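Local coordinates for 150aa long hypothetical histidine triad nucleotide-binding protein (Sulfolobus tokodaii, PDB 2EO4) that binds zinc and, as a member of the histidine triad family, probably hydrolyses nucleotide-linked substrates, perhaps adenylyl sulfate, at residues 33-41 with 58-69. Numbering follows the deposited sequence.
Sequences LGHTLVIPK and LAKVVKLVSLGI
V38 of the central strand 36-40 lies among four aliphatic side chains of the helical segment 58-69, a worked example of how an antiparallel sheet is backed by a helix through branched residues. The apolar contacts come first. V38 CG1 stands opposite the backbone N (chi1 -178°), which sets this methyl against V61 CG1 at 3.6 Å, L58 CD1 at 3.8 Å and V62 CG2 at 3.9 Å, while V38 CG2 faces V65 more loosely. The L58 and V38 side chains lie alongside with their ends pointing in opposing directions, and L58 CD1 also reaches P40 CG, at 4.2 Å.

The polar element is local to the strand side. T36 OG1 donates to G34 O (2.9 Å) from above the carbonyl plane, which satisfies a buried hydroxyl. I69 CD1 lies 3.4 Å from T36 OG1 and packs tightly on T36 CB, at 3.5 Å. With a valine in place of T36 the donor to G34 O is gone, and the segment before the strand would probably be less firmly held.

Strand and helix run nearly antiparallel, at 154°, and join by van der Waals packing, mostly between side chains, with no hydrogen bonds between them. This apolar interface holds strand 36-40 against the helix; at the strand's end P40 O accepts a hydrogen bond from NE2 of the zinc ligand H94, so the packing is consistent with a firmly placed strand end beside the metal site.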
ATOM      1  N   LEU A  33      -0.803  11.063  14.700  1.00 26.42           N
ATOM      2  CA  LEU A  33      -1.859  10.607  15.588  1.00 27.65           C
ATOM      3  C   LEU A  33      -2.770   9.570  14.927  1.00 26.82           C
ATOM      4  O   LEU A  33      -3.370   9.832  13.886  1.00 27.01           O
ATOM      5  CB  LEU A  33      -2.689  11.808  16.052  1.00 29.98           C
ATOM      6  CG  LEU A  33      -3.801  11.511  17.055  1.00 32.49           C
ATOM      7  CD1 LEU A  33      -3.521  12.237  18.369  1.00 34.58           C
ATOM      8  CD2 LEU A  33      -5.130  11.953  16.472  1.00 34.10           C
ATOM      9  N   GLY A  34      -2.863   8.391  15.537  1.00 26.08           N
ATOM     10  CA  GLY A  34      -3.709   7.343  14.988  1.00 24.99           C
ATOM     11  C   GLY A  34      -2.992   6.360  14.073  1.00 24.51           C
ATOM     12  O   GLY A  34      -3.620   5.449  13.537  1.00 23.61           O
ATOM     13  N   HIS A  35      -1.685   6.549  13.895  1.00 22.04           N
ATOM     14  CA  HIS A  35      -0.871   5.670  13.050  1.00 22.18           C
ATOM     15  C   HIS A  35      -1.130   4.227  13.488  1.00 22.01           C
ATOM     16  O   HIS A  35      -0.930   3.872  14.651  1.00 21.87           O
ATOM     17  CB  HIS A  35       0.610   6.041  13.221  1.00 23.14           C
ATOM     18  CG  HIS A  35       1.550   5.277  12.338  1.00 24.08           C
ATOM     19  ND1 HIS A  35       2.902   5.541  12.298  1.00 25.71           N
ATOM     20  CD2 HIS A  35       1.345   4.243  11.486  1.00 22.89           C
ATOM     21  CE1 HIS A  35       3.490   4.704  11.463  1.00 23.96           C
ATOM     22  NE2 HIS A  35       2.568   3.905  10.957  1.00 23.95           N
ATOM     23  N   THR A  36      -1.575   3.403  12.545  1.00 21.59           N
ATOM     24  CA  THR A  36      -1.911   2.012  12.822  1.00 21.17           C
ATOM     25  C   THR A  36      -1.291   1.052  11.816  1.00 22.31           C
ATOM     26  O   THR A  36      -1.009   1.426  10.677  1.00 20.71           O
ATOM     27  CB  THR A  36      -3.447   1.838  12.805  1.00 23.54           C
ATOM     28  OG1 THR A  36      -4.009   2.598  13.877  1.00 24.16           O
ATOM     29  CG2 THR A  36      -3.849   0.368  12.951  1.00 23.60           C
ATOM     30  N   LEU A  37      -1.072  -0.185  12.253  1.00 22.01           N
ATOM     31  CA  LEU A  37      -0.498  -1.213  11.399  1.00 23.91           C
ATOM     32  C   LEU A  37      -1.521  -2.334  11.235  1.00 23.64           C
ATOM     33  O   LEU A  37      -2.075  -2.818  12.218  1.00 24.08           O
ATOM     34  CB  LEU A  37       0.776  -1.762  12.038  1.00 25.81           C
ATOM     35  CG  LEU A  37       1.689  -0.628  12.512  1.00 29.16           C
ATOM     36  CD1 LEU A  37       2.739  -1.144  13.462  1.00 32.50           C
ATOM     37  CD2 LEU A  37       2.310   0.048  11.297  1.00 28.03           C
ATOM     38  N   VAL A  38      -1.781  -2.726   9.992  1.00 22.35           N
ATOM     39  CA  VAL A  38      -2.729  -3.800   9.722  1.00 22.55           C
ATOM     40  C   VAL A  38      -1.888  -5.002   9.340  1.00 22.62           C
ATOM     41  O   VAL A  38      -1.028  -4.915   8.461  1.00 21.08           O
ATOM     42  CB  VAL A  38      -3.679  -3.450   8.562  1.00 21.61           C
ATOM     43  CG1 VAL A  38      -4.671  -4.589   8.348  1.00 23.89           C
ATOM     44  CG2 VAL A  38      -4.418  -2.156   8.872  1.00 23.18           C
ATOM     45  N   ILE A  39      -2.131  -6.126   9.999  1.00 23.08           N
ATOM     46  CA  ILE A  39      -1.334  -7.307   9.729  1.00 24.01           C
ATOM     47  C   ILE A  39      -2.091  -8.619   9.640  1.00 24.88           C
ATOM     48  O   ILE A  39      -3.153  -8.786  10.247  1.00 24.27           O
ATOM     49  CB  ILE A  39      -0.286  -7.529  10.844  1.00 26.20           C
ATOM     50  CG1 ILE A  39      -1.006  -7.869  12.156  1.00 28.05           C
ATOM     51  CG2 ILE A  39       0.556  -6.279  11.046  1.00 25.90           C
ATOM     52  CD1 ILE A  39      -0.090  -8.308  13.280  1.00 30.92           C
ATOM     53  N   PRO A  40      -1.559  -9.558   8.845  1.00 25.03           N
ATOM     54  CA  PRO A  40      -2.196 -10.868   8.729  1.00 26.17           C
ATOM     55  C   PRO A  40      -1.622 -11.518   9.991  1.00 26.87           C
ATOM     56  O   PRO A  40      -0.489 -11.196  10.376  1.00 26.94           O
ATOM     57  CB  PRO A  40      -1.556 -11.467   7.476  1.00 26.99           C
ATOM     58  CG  PRO A  40      -1.106 -10.263   6.689  1.00 28.06           C
ATOM     59  CD  PRO A  40      -0.578  -9.356   7.767  1.00 26.20           C
ATOM     60  N   LYS A  41      -2.368 -12.394  10.651  1.00 26.13           N
ATOM     61  CA  LYS A  41      -1.830 -13.033  11.849  1.00 27.29           C
ATOM     62  C   LYS A  41      -0.730 -14.019  11.474  1.00 28.85           C
ATOM     63  O   LYS A  41       0.251 -14.172  12.207  1.00 29.23           O
ATOM     64  CB  LYS A  41      -2.944 -13.732  12.632  1.00 27.43           C
ATOM     65  CG  LYS A  41      -3.862 -12.748  13.337  1.00 25.06           C
ATOM     66  CD  LYS A  41      -4.884 -13.448  14.210  1.00 27.58           C
ATOM     67  CE  LYS A  41      -5.703 -12.439  14.998  1.00 26.87           C
ATOM     68  NZ  LYS A  41      -6.626 -13.112  15.966  1.00 28.16           N
ATOM     69  N   LEU A  58      -6.461  -8.963   3.174  1.00 22.93           N
ATOM     70  CA  LEU A  58      -5.708  -7.891   3.822  1.00 22.91           C
ATOM     71  C   LEU A  58      -6.169  -6.545   3.264  1.00 22.48           C
ATOM     72  O   LEU A  58      -6.364  -5.583   4.004  1.00 22.65           O
ATOM     73  CB  LEU A  58      -4.207  -8.068   3.559  1.00 22.55           C
ATOM     74  CG  LEU A  58      -3.279  -6.959   4.076  1.00 21.69           C
ATOM     75  CD1 LEU A  58      -3.388  -6.859   5.586  1.00 22.49           C
ATOM     76  CD2 LEU A  58      -1.840  -7.256   3.665  1.00 23.30           C
ATOM     77  N   ALA A  59      -6.349  -6.484   1.950  1.00 22.06           N
ATOM     78  CA  ALA A  59      -6.783  -5.247   1.308  1.00 23.75           C
ATOM     79  C   ALA A  59      -8.144  -4.797   1.835  1.00 23.51           C
ATOM     80  O   ALA A  59      -8.387  -3.605   2.017  1.00 23.30           O
ATOM     81  CB  ALA A  59      -6.848  -5.433  -0.202  1.00 23.15           C
ATOM     82  N   LYS A  60      -9.031  -5.760   2.072  1.00 24.08           N
ATOM     83  CA  LYS A  60     -10.368  -5.458   2.573  1.00 23.62           C
ATOM     84  C   LYS A  60     -10.325  -4.968   4.015  1.00 22.16           C
ATOM     85  O   LYS A  60     -11.073  -4.064   4.398  1.00 23.12           O
ATOM     86  CB  LYS A  60     -11.258  -6.701   2.456  1.00 25.51           C
ATOM     87  CG  LYS A  60     -11.424  -7.179   1.025  1.00 25.96           C
ATOM     88  CD  LYS A  60     -12.253  -8.451   0.942  1.00 29.61           C
ATOM     89  CE  LYS A  60     -12.268  -8.989  -0.483  1.00 29.52           C
ATOM     90  NZ  LYS A  60     -13.086 -10.228  -0.608  1.00 32.11           N
ATOM     91  N   VAL A  61      -9.454  -5.568   4.822  1.00 22.33           N
ATOM     92  CA  VAL A  61      -9.319  -5.157   6.213  1.00 21.50           C
ATOM     93  C   VAL A  61      -8.724  -3.749   6.252  1.00 21.31           C
ATOM     94  O   VAL A  61      -9.150  -2.906   7.037  1.00 21.84           O
ATOM     95  CB  VAL A  61      -8.408  -6.131   7.002  1.00 22.70           C
ATOM     96  CG1 VAL A  61      -8.125  -5.577   8.388  1.00 23.10           C
ATOM     97  CG2 VAL A  61      -9.084  -7.497   7.116  1.00 23.35           C
ATOM     98  N   VAL A  62      -7.740  -3.497   5.396  1.00 20.61           N
ATOM     99  CA  VAL A  62      -7.117  -2.180   5.335  1.00 20.32           C
ATOM    100  C   VAL A  62      -8.174  -1.114   5.020  1.00 20.22           C
ATOM    101  O   VAL A  62      -8.175  -0.037   5.614  1.00 21.21           O
ATOM    102  CB  VAL A  62      -5.994  -2.152   4.269  1.00 20.86           C
ATOM    103  CG1 VAL A  62      -5.534  -0.716   4.009  1.00 20.50           C
ATOM    104  CG2 VAL A  62      -4.816  -2.976   4.761  1.00 21.16           C
ATOM    105  N   LYS A  63      -9.089  -1.415   4.104  1.00 20.49           N
ATOM    106  CA  LYS A  63     -10.133  -0.435   3.786  1.00 21.20           C
ATOM    107  C   LYS A  63     -10.992  -0.129   5.015  1.00 21.29           C
ATOM    108  O   LYS A  63     -11.203   1.032   5.365  1.00 20.41           O
ATOM    109  CB  LYS A  63     -11.048  -0.933   2.662  1.00 21.99           C
ATOM    110  CG  LYS A  63     -12.180   0.057   2.345  1.00 22.59           C
ATOM    111  CD  LYS A  63     -13.124  -0.434   1.249  1.00 24.91           C
ATOM    112  CE  LYS A  63     -14.280   0.547   1.062  1.00 26.19           C
ATOM    113  NZ  LYS A  63     -15.202   0.172  -0.056  1.00 26.49           N
ATOM    114  N   LEU A  64     -11.497  -1.175   5.661  1.00 21.72           N
ATOM    115  CA  LEU A  64     -12.341  -1.001   6.841  1.00 23.21           C
ATOM    116  C   LEU A  64     -11.649  -0.208   7.945  1.00 23.16           C
ATOM    117  O   LEU A  64     -12.196   0.771   8.464  1.00 24.57           O
ATOM    118  CB  LEU A  64     -12.767  -2.364   7.398  1.00 24.40           C
ATOM    119  CG  LEU A  64     -13.501  -2.329   8.745  1.00 27.11           C
ATOM    120  CD1 LEU A  64     -14.772  -1.504   8.615  1.00 25.57           C
ATOM    121  CD2 LEU A  64     -13.826  -3.750   9.194  1.00 26.89           C
ATOM    122  N   VAL A  65     -10.445  -0.635   8.309  1.00 22.20           N
ATOM    123  CA  VAL A  65      -9.704   0.039   9.362  1.00 21.47           C
ATOM    124  C   VAL A  65      -9.378   1.480   8.983  1.00 21.14           C
ATOM    125  O   VAL A  65      -9.448   2.371   9.827  1.00 22.05           O
ATOM    126  CB  VAL A  65      -8.413  -0.733   9.705  1.00 22.26           C
ATOM    127  CG1 VAL A  65      -7.608   0.023  10.762  1.00 21.49           C
ATOM    128  CG2 VAL A  65      -8.780  -2.124  10.219  1.00 21.86           C
ATOM    129  N   SER A  66      -9.033   1.711   7.717  1.00 21.49           N
ATOM    130  CA  SER A  66      -8.723   3.062   7.258  1.00 20.61           C
ATOM    131  C   SER A  66      -9.959   3.952   7.406  1.00 20.68           C
ATOM    132  O   SER A  66      -9.865   5.080   7.889  1.00 21.53           O
ATOM    133  CB  SER A  66      -8.262   3.049   5.795  1.00 22.35           C
ATOM    134  OG  SER A  66      -6.992   2.421   5.658  1.00 20.81           O
ATOM    135  N   LEU A  67     -11.117   3.453   6.981  1.00 22.16           N
ATOM    136  CA  LEU A  67     -12.342   4.240   7.110  1.00 22.44           C
ATOM    137  C   LEU A  67     -12.581   4.551   8.584  1.00 23.69           C
ATOM    138  O   LEU A  67     -12.943   5.674   8.944  1.00 24.25           O
ATOM    139  CB  LEU A  67     -13.536   3.476   6.530  1.00 23.38           C
ATOM    140  CG  LEU A  67     -13.624   3.440   5.001  1.00 24.40           C
ATOM    141  CD1 LEU A  67     -14.685   2.446   4.554  1.00 26.85           C
ATOM    142  CD2 LEU A  67     -13.937   4.840   4.481  1.00 25.15           C
ATOM    143  N   GLY A  68     -12.364   3.552   9.433  1.00 24.88           N
ATOM    144  CA  GLY A  68     -12.559   3.732  10.861  1.00 25.01           C
ATOM    145  C   GLY A  68     -11.645   4.790  11.451  1.00 25.75           C
ATOM    146  O   GLY A  68     -12.087   5.655  12.204  1.00 24.51           O
ATOM    147  N   ILE A  69     -10.360   4.724  11.114  1.00 23.92           N
ATOM    148  CA  ILE A  69      -9.403   5.695  11.626  1.00 23.56           C
ATOM    149  C   ILE A  69      -9.702   7.105  11.121  1.00 23.94           C
ATOM    150  O   ILE A  69      -9.679   8.060  11.898  1.00 25.30           O
ATOM    151  CB  ILE A  69      -7.959   5.316  11.229  1.00 22.67           C
ATOM    152  CG1 ILE A  69      -7.556   4.016  11.929  1.00 24.11           C
ATOM    153  CG2 ILE A  69      -6.993   6.447  11.606  1.00 23.66           C
ATOM    154  CD1 ILE A  69      -6.226   3.432  11.451  1.00 24.01           C
TER